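Local coordinates for acyl-CoA dehydrogenase family protein (Porphyromonas gingivalis, PDB 2OKU), which is the C-terminal helical domain of a larger protein that probably binds FAD and oxidises acyl-CoA thioesters, as acyl-CoA dehydrogenases do, at residues Tyr22-Lys35 against Gly78-Arg92. Sequence-based numbering, arbitrary orientation.
Sequences YQQTEVKPELQPMK and GHLLMLAANDDDSFR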
loop_
_atom_site.group_PDB
_atom_site.type_symbol
_atom_site.label_atom_id
_atom_site.label_comp_id
_atom_site.label_asym_id
_atom_site.label_seq_id
_atom_site.Cartn_x
_atom_site.Cartn_y
_atom_site.Cartn_z
ATOM N N TYR A 22 7.321 -8.441 11.610
ATOM C CA TYR A 22 6.153 -8.664 10.737
ATOM C C TYR A 22 6.060 -10.108 10.240
ATOM O O TYR A 22 4.966 -10.682 10.169
ATOM C CB TYR A 22 6.153 -7.717 9.557
ATOM C CG TYR A 22 6.133 -6.249 9.874
ATOM C CD1 TYR A 22 5.537 -5.753 11.028
ATOM C CD2 TYR A 22 6.709 -5.332 8.991
ATOM C CE1 TYR A 22 5.533 -4.390 11.306
ATOM C CE2 TYR A 22 6.683 -3.969 9.254
ATOM C CZ TYR A 22 6.090 -3.500 10.405
ATOM O OH TYR A 22 6.073 -2.139 10.656
ATOM N N GLN A 23 7.193 -10.688 9.871
ATOM C CA GLN A 23 7.193 -12.073 9.397
ATOM C C GLN A 23 6.933 -13.091 10.523
ATOM O O GLN A 23 6.749 -14.274 10.243
ATOM C CB GLN A 23 8.505 -12.409 8.688
ATOM C CG GLN A 23 8.589 -11.870 7.232
ATOM C CD GLN A 23 7.745 -12.725 6.289
ATOM O OE1 GLN A 23 7.807 -13.952 6.358
ATOM N NE2 GLN A 23 6.962 -12.088 5.408
ATOM N N GLN A 24 6.947 -12.638 11.775
ATOM C CA GLN A 24 6.649 -13.506 12.927
ATOM C C GLN A 24 5.165 -13.515 13.286
ATOM O O GLN A 24 4.758 -14.214 14.216
ATOM C CB GLN A 24 7.466 -13.078 14.147
ATOM C CG GLN A 24 8.964 -12.981 13.923
ATOM C CD GLN A 24 9.576 -14.270 13.469
ATOM O OE1 GLN A 24 9.127 -15.353 13.850
ATOM N NE2 GLN A 24 10.624 -14.172 12.652
ATOM N N THR A 25 4.364 -12.714 12.578
ATOM C CA THR A 25 2.942 -12.652 12.774
ATOM C C THR A 25 2.342 -13.979 12.380
ATOM O O THR A 25 2.613 -14.486 11.291
ATOM C CB THR A 25 2.288 -11.593 11.887
ATOM O OG1 THR A 25 3.017 -10.377 12.009
ATOM C CG2 THR A 25 0.825 -11.368 12.265
ATOM N N GLU A 26 1.531 -14.529 13.273
ATOM C CA GLU A 26 0.829 -15.782 13.007
ATOM C C GLU A 26 -0.348 -15.437 12.118
ATOM O O GLU A 26 -1.168 -14.603 12.496
ATOM C CB GLU A 26 0.362 -16.398 14.336
ATOM C CG GLU A 26 -0.552 -17.604 14.188
ATOM C CD GLU A 26 -0.930 -18.269 15.515
ATOM O OE1 GLU A 26 -1.503 -17.586 16.411
ATOM O OE2 GLU A 26 -0.681 -19.496 15.644
ATOM N N VAL A 27 -0.420 -16.021 10.920
ATOM C CA VAL A 27 -1.530 -15.742 10.019
ATOM C C VAL A 27 -2.272 -17.048 9.688
ATOM O O VAL A 27 -1.727 -18.142 9.814
ATOM C CB VAL A 27 -1.077 -14.997 8.719
ATOM C CG1 VAL A 27 -0.368 -13.718 9.084
ATOM C CG2 VAL A 27 -0.197 -15.882 7.840
ATOM N N LYS A 28 -3.511 -16.919 9.270
ATOM C CA LYS A 28 -4.285 -18.072 8.837
ATOM C C LYS A 28 -3.743 -18.561 7.491
ATOM O O LYS A 28 -3.076 -17.795 6.795
ATOM C CB LYS A 28 -5.746 -17.693 8.720
ATOM C CG LYS A 28 -6.421 -17.539 10.097
ATOM C CD LYS A 28 -7.909 -17.252 9.984
ATOM C CE LYS A 28 -8.665 -18.418 9.289
ATOM N NZ LYS A 28 -10.135 -18.475 9.623
ATOM N N PRO A 29 -4.017 -19.835 7.128
ATOM C CA PRO A 29 -3.526 -20.381 5.853
ATOM C C PRO A 29 -3.838 -19.512 4.635
ATOM O O PRO A 29 -3.041 -19.455 3.711
ATOM C CB PRO A 29 -4.262 -21.720 5.743
ATOM C CG PRO A 29 -4.493 -22.127 7.159
ATOM C CD PRO A 29 -4.768 -20.848 7.899
ATOM N N GLU A 30 -4.985 -18.850 4.636
ATOM C CA GLU A 30 -5.398 -18.026 3.505
ATOM C C GLU A 30 -4.467 -16.854 3.225
ATOM O O GLU A 30 -4.392 -16.388 2.091
ATOM C CB GLU A 30 -6.821 -17.517 3.708
ATOM C CG GLU A 30 -7.016 -16.657 4.949
ATOM C CD GLU A 30 -8.286 -16.992 5.715
ATOM O OE1 GLU A 30 -8.950 -17.980 5.345
ATOM O OE2 GLU A 30 -8.604 -16.275 6.694
ATOM N N LEU A 31 -3.749 -16.399 4.255
ATOM C CA LEU A 31 -2.815 -15.273 4.114
ATOM C C LEU A 31 -1.350 -15.745 4.034
ATOM O O LEU A 31 -0.421 -14.955 3.762
ATOM C CB LEU A 31 -3.048 -14.321 5.304
ATOM C CG LEU A 31 -2.887 -12.834 5.120
ATOM C CD1 LEU A 31 -3.596 -12.303 3.855
ATOM C CD2 LEU A 31 -3.339 -12.093 6.416
ATOM N N GLN A 32 -1.127 -17.033 4.263
ATOM C CA GLN A 32 0.218 -17.578 4.253
ATOM C C GLN A 32 0.950 -17.359 2.908
ATOM O O GLN A 32 2.120 -16.999 2.899
ATOM C CB GLN A 32 0.210 -19.051 4.679
ATOM C CG GLN A 32 1.584 -19.705 4.821
ATOM C CD GLN A 32 2.452 -19.085 5.915
ATOM O OE1 GLN A 32 1.945 -18.651 6.939
ATOM N NE2 GLN A 32 3.768 -19.053 5.696
ATOM N N PRO A 33 0.270 -17.581 1.765
ATOM C CA PRO A 33 0.966 -17.283 0.503
ATOM C C PRO A 33 1.419 -15.830 0.394
ATOM O O PRO A 33 2.544 -15.572 -0.062
ATOM C CB PRO A 33 -0.077 -17.645 -0.572
ATOM C CG PRO A 33 -0.923 -18.722 0.103
ATOM C CD PRO A 33 -1.055 -18.184 1.525
HETATM N N MSE A 34 0.588 -14.893 0.849
HETATM C CA MSE A 34 0.981 -13.506 0.828
HETATM C C MSE A 34 2.188 -13.266 1.727
HETATM O O MSE A 34 3.100 -12.554 1.337
HETATM C CB MSE A 34 -0.151 -12.554 1.222
HETATM C CG MSE A 34 0.294 -11.102 1.158
HETATM SE SE MSE A 34 -1.270 -9.892 1.372
HETATM C CE MSE A 34 -0.326 -8.195 0.925
ATOM N N LYS A 35 2.197 -13.869 2.914
ATOM C CA LYS A 35 3.331 -13.741 3.819
ATOM C C LYS A 35 4.649 -14.232 3.166
ATOM O O LYS A 35 5.699 -13.573 3.263
ATOM C CB LYS A 35 3.033 -14.478 5.124
ATOM C CG LYS A 35 4.121 -14.420 6.133
ATOM C CD LYS A 35 3.619 -14.973 7.469
ATOM C CE LYS A 35 4.690 -15.040 8.450
ATOM N NZ LYS A 35 4.289 -15.802 9.667
ATOM N N GLY A 78 3.637 -3.655 1.701
ATOM C CA GLY A 78 2.948 -4.934 1.501
ATOM C C GLY A 78 2.665 -5.619 2.821
ATOM O O GLY A 78 1.573 -6.188 3.058
ATOM N N HIS A 79 3.649 -5.551 3.722
ATOM C CA HIS A 79 3.449 -6.082 5.075
ATOM C C HIS A 79 2.370 -5.328 5.837
ATOM O O HIS A 79 1.589 -5.964 6.526
ATOM C CB HIS A 79 4.753 -6.088 5.869
ATOM C CG HIS A 79 5.664 -7.230 5.532
ATOM N ND1 HIS A 79 6.614 -7.145 4.543
ATOM C CD2 HIS A 79 5.754 -8.482 6.037
ATOM C CE1 HIS A 79 7.256 -8.301 4.455
ATOM N NE2 HIS A 79 6.759 -9.131 5.359
ATOM N N LEU A 80 2.316 -3.991 5.730
ATOM C CA LEU A 80 1.286 -3.234 6.442
ATOM C C LEU A 80 -0.101 -3.652 5.986
ATOM O O LEU A 80 -1.032 -3.798 6.794
ATOM C CB LEU A 80 1.469 -1.734 6.254
ATOM C CG LEU A 80 2.804 -1.175 6.699
ATOM C CD1 LEU A 80 2.898 0.322 6.349
ATOM C CD2 LEU A 80 3.005 -1.401 8.200
ATOM N N LEU A 81 -0.228 -3.893 4.688
ATOM C CA LEU A 81 -1.503 -4.324 4.119
ATOM C C LEU A 81 -1.834 -5.787 4.484
ATOM O O LEU A 81 -2.982 -6.112 4.777
ATOM C CB LEU A 81 -1.504 -4.088 2.600
ATOM C CG LEU A 81 -1.203 -2.664 2.151
ATOM C CD1 LEU A 81 -1.465 -2.567 0.588
ATOM C CD2 LEU A 81 -1.962 -1.596 2.955
HETATM N N MSE A 82 -0.826 -6.649 4.516
HETATM C CA MSE A 82 -1.004 -8.019 5.027
HETATM C C MSE A 82 -1.548 -7.993 6.465
HETATM O O MSE A 82 -2.432 -8.757 6.817
HETATM C CB MSE A 82 0.318 -8.796 4.977
HETATM C CG MSE A 82 0.248 -10.315 4.914
HETATM SE SE MSE A 82 1.641 -11.134 6.055
HETATM C CE MSE A 82 0.424 -10.434 7.328
ATOM N N LEU A 83 -0.984 -7.127 7.300
ATOM C CA LEU A 83 -1.431 -7.018 8.695
ATOM C C LEU A 83 -2.875 -6.536 8.765
ATOM O O LEU A 83 -3.643 -7.030 9.575
ATOM C CB LEU A 83 -0.474 -6.127 9.489
ATOM C CG LEU A 83 0.957 -6.667 9.694
ATOM C CD1 LEU A 83 1.826 -5.602 10.360
ATOM C CD2 LEU A 83 1.008 -7.951 10.519
ATOM N N ALA A 84 -3.257 -5.615 7.881
ATOM C CA ALA A 84 -4.650 -5.182 7.796
ATOM C C ALA A 84 -5.588 -6.336 7.431
ATOM O O ALA A 84 -6.668 -6.480 8.031
ATOM C CB ALA A 84 -4.804 -4.029 6.818
ATOM N N ALA A 85 -5.183 -7.151 6.453
ATOM C CA ALA A 85 -5.968 -8.312 6.025
ATOM C C ALA A 85 -6.000 -9.416 7.074
ATOM O O ALA A 85 -6.968 -10.165 7.148
ATOM C CB ALA A 85 -5.436 -8.870 4.682
ATOM N N ASN A 86 -4.946 -9.534 7.877
ATOM C CA ASN A 86 -4.956 -10.476 8.998
ATOM C C ASN A 86 -5.983 -10.065 10.059
ATOM O O ASN A 86 -6.682 -10.903 10.638
ATOM C CB ASN A 86 -3.545 -10.561 9.594
ATOM C CG ASN A 86 -3.441 -11.549 10.736
ATOM O OD1 ASN A 86 -3.784 -12.717 10.586
ATOM N ND2 ASN A 86 -2.947 -11.083 11.891
ATOM N N ASP A 87 -6.085 -8.766 10.309
ATOM C CA ASP A 87 -7.068 -8.239 11.249
ATOM C C ASP A 87 -8.498 -8.333 10.702
ATOM O O ASP A 87 -9.428 -8.558 11.473
ATOM C CB ASP A 87 -6.738 -6.793 11.612
ATOM C CG ASP A 87 -5.548 -6.680 12.548
ATOM O OD1 ASP A 87 -5.094 -7.708 13.114
ATOM O OD2 ASP A 87 -5.043 -5.551 12.700
ATOM N N ASP A 88 -8.673 -8.177 9.394
ATOM C CA ASP A 88 -9.991 -8.330 8.749
ATOM C C ASP A 88 -9.853 -8.950 7.371
ATOM O O ASP A 88 -9.448 -8.273 6.424
ATOM C CB ASP A 88 -10.718 -6.983 8.639
ATOM C CG ASP A 88 -12.175 -7.128 8.159
ATOM O OD1 ASP A 88 -12.551 -8.181 7.577
ATOM O OD2 ASP A 88 -12.973 -6.185 8.402
ATOM N N ASP A 89 -10.210 -10.225 7.260
ATOM C CA ASP A 89 -10.021 -10.995 6.024
ATOM C C ASP A 89 -10.852 -10.428 4.866
ATOM O O ASP A 89 -10.587 -10.758 3.718
ATOM C CB ASP A 89 -10.344 -12.489 6.268
ATOM C CG ASP A 89 -10.215 -13.350 5.008
ATOM O OD1 ASP A 89 -9.069 -13.654 4.586
ATOM O OD2 ASP A 89 -11.268 -13.731 4.442
ATOM N N SER A 90 -11.841 -9.564 5.157
ATOM C CA SER A 90 -12.559 -8.861 4.094
ATOM C C SER A 90 -11.614 -8.116 3.156
ATOM O O SER A 90 -11.935 -7.927 1.984
ATOM C CB SER A 90 -13.547 -7.844 4.673
ATOM O OG SER A 90 -14.454 -8.500 5.559
ATOM N N PHE A 91 -10.470 -7.692 3.692
ATOM C CA PHE A 91 -9.471 -6.944 2.933
ATOM C C PHE A 91 -8.419 -7.807 2.220
ATOM O O PHE A 91 -7.559 -7.262 1.520
ATOM C CB PHE A 91 -8.774 -5.948 3.837
ATOM C CG PHE A 91 -9.653 -4.824 4.296
ATOM C CD1 PHE A 91 -10.623 -4.273 3.470
ATOM C CD2 PHE A 91 -9.515 -4.320 5.570
ATOM C CE1 PHE A 91 -11.427 -3.227 3.912
ATOM C CE2 PHE A 91 -10.333 -3.281 6.011
ATOM C CZ PHE A 91 -11.276 -2.746 5.178
ATOM N N ARG A 92 -8.502 -9.131 2.362
ATOM C CA ARG A 92 -7.501 -10.010 1.770
ATOM C C ARG A 92 -7.411 -9.890 0.244
ATOM O O ARG A 92 -6.307 -9.761 -0.289
ATOM C CB ARG A 92 -7.745 -11.467 2.157
ATOM C CG ARG A 92 -6.724 -12.412 1.523
ATOM C CD ARG A 92 -6.747 -13.768 2.155
ATOM N NE ARG A 92 -8.015 -14.472 2.000
ATOM C CZ ARG A 92 -8.348 -15.230 0.953
ATOM N NH1 ARG A 92 -7.563 -15.349 -0.103
ATOM N NH2 ARG A 92 -9.492 -15.868 0.957
HETATM O O HOH W 1 -2.099 -12.712 14.405
HETATM O O HOH W 2 -4.585 -14.514 8.856
HETATM O O HOH W 3 -10.947 -16.210 3.513
#
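The side-chain amide nitrogen of Q23 is gripped by two acceptors: it donates to H79 NE2 over 3.0 Å in an almost straight bond (176°), and to the backbone O of K35. Amide and imidazole stand nearly perpendicular, the nitrogen arriving at the ring edge. Because H79 ND1 bonds to A75 O, both ring nitrogens are engaged and the ring's rotation is fixed. The Y22 and H79 rings are roughly parallel (29°) but so displaced that little stacking results; instead Y22 CB packs 3.6 Å from H79 CD2, and L83 CD1 meets Y22 CD1. T25 OG1 bonds to Y22 O within a type I turn.

Selenomethionine M82 fills the centre. With CG roughly anti to the backbone N (chi1 -156°) and the chain bent beyond it, SE comes to 3.7 Å from K35 CB and CE against V27 CG1. L31 lays CD2 3.4 Å from N86 N. Two waters tie the N86 amide to E26 O and K28 N. Beyond, E30 CB sits over one face of the R92 guanidinium, toward its rim; R92 NE forms a salt bridge with D89 OD1 (2.9 Å), probably offsetting the like charges of the nearby E30 and D89 carboxylates. The loop between helices 13-22 and 32-53, with the first turn of the latter, thus packs along the flank of the C-terminal turns of helix 58-87, at one end of this acyl-CoA dehydrogenase C-terminal helical bundle.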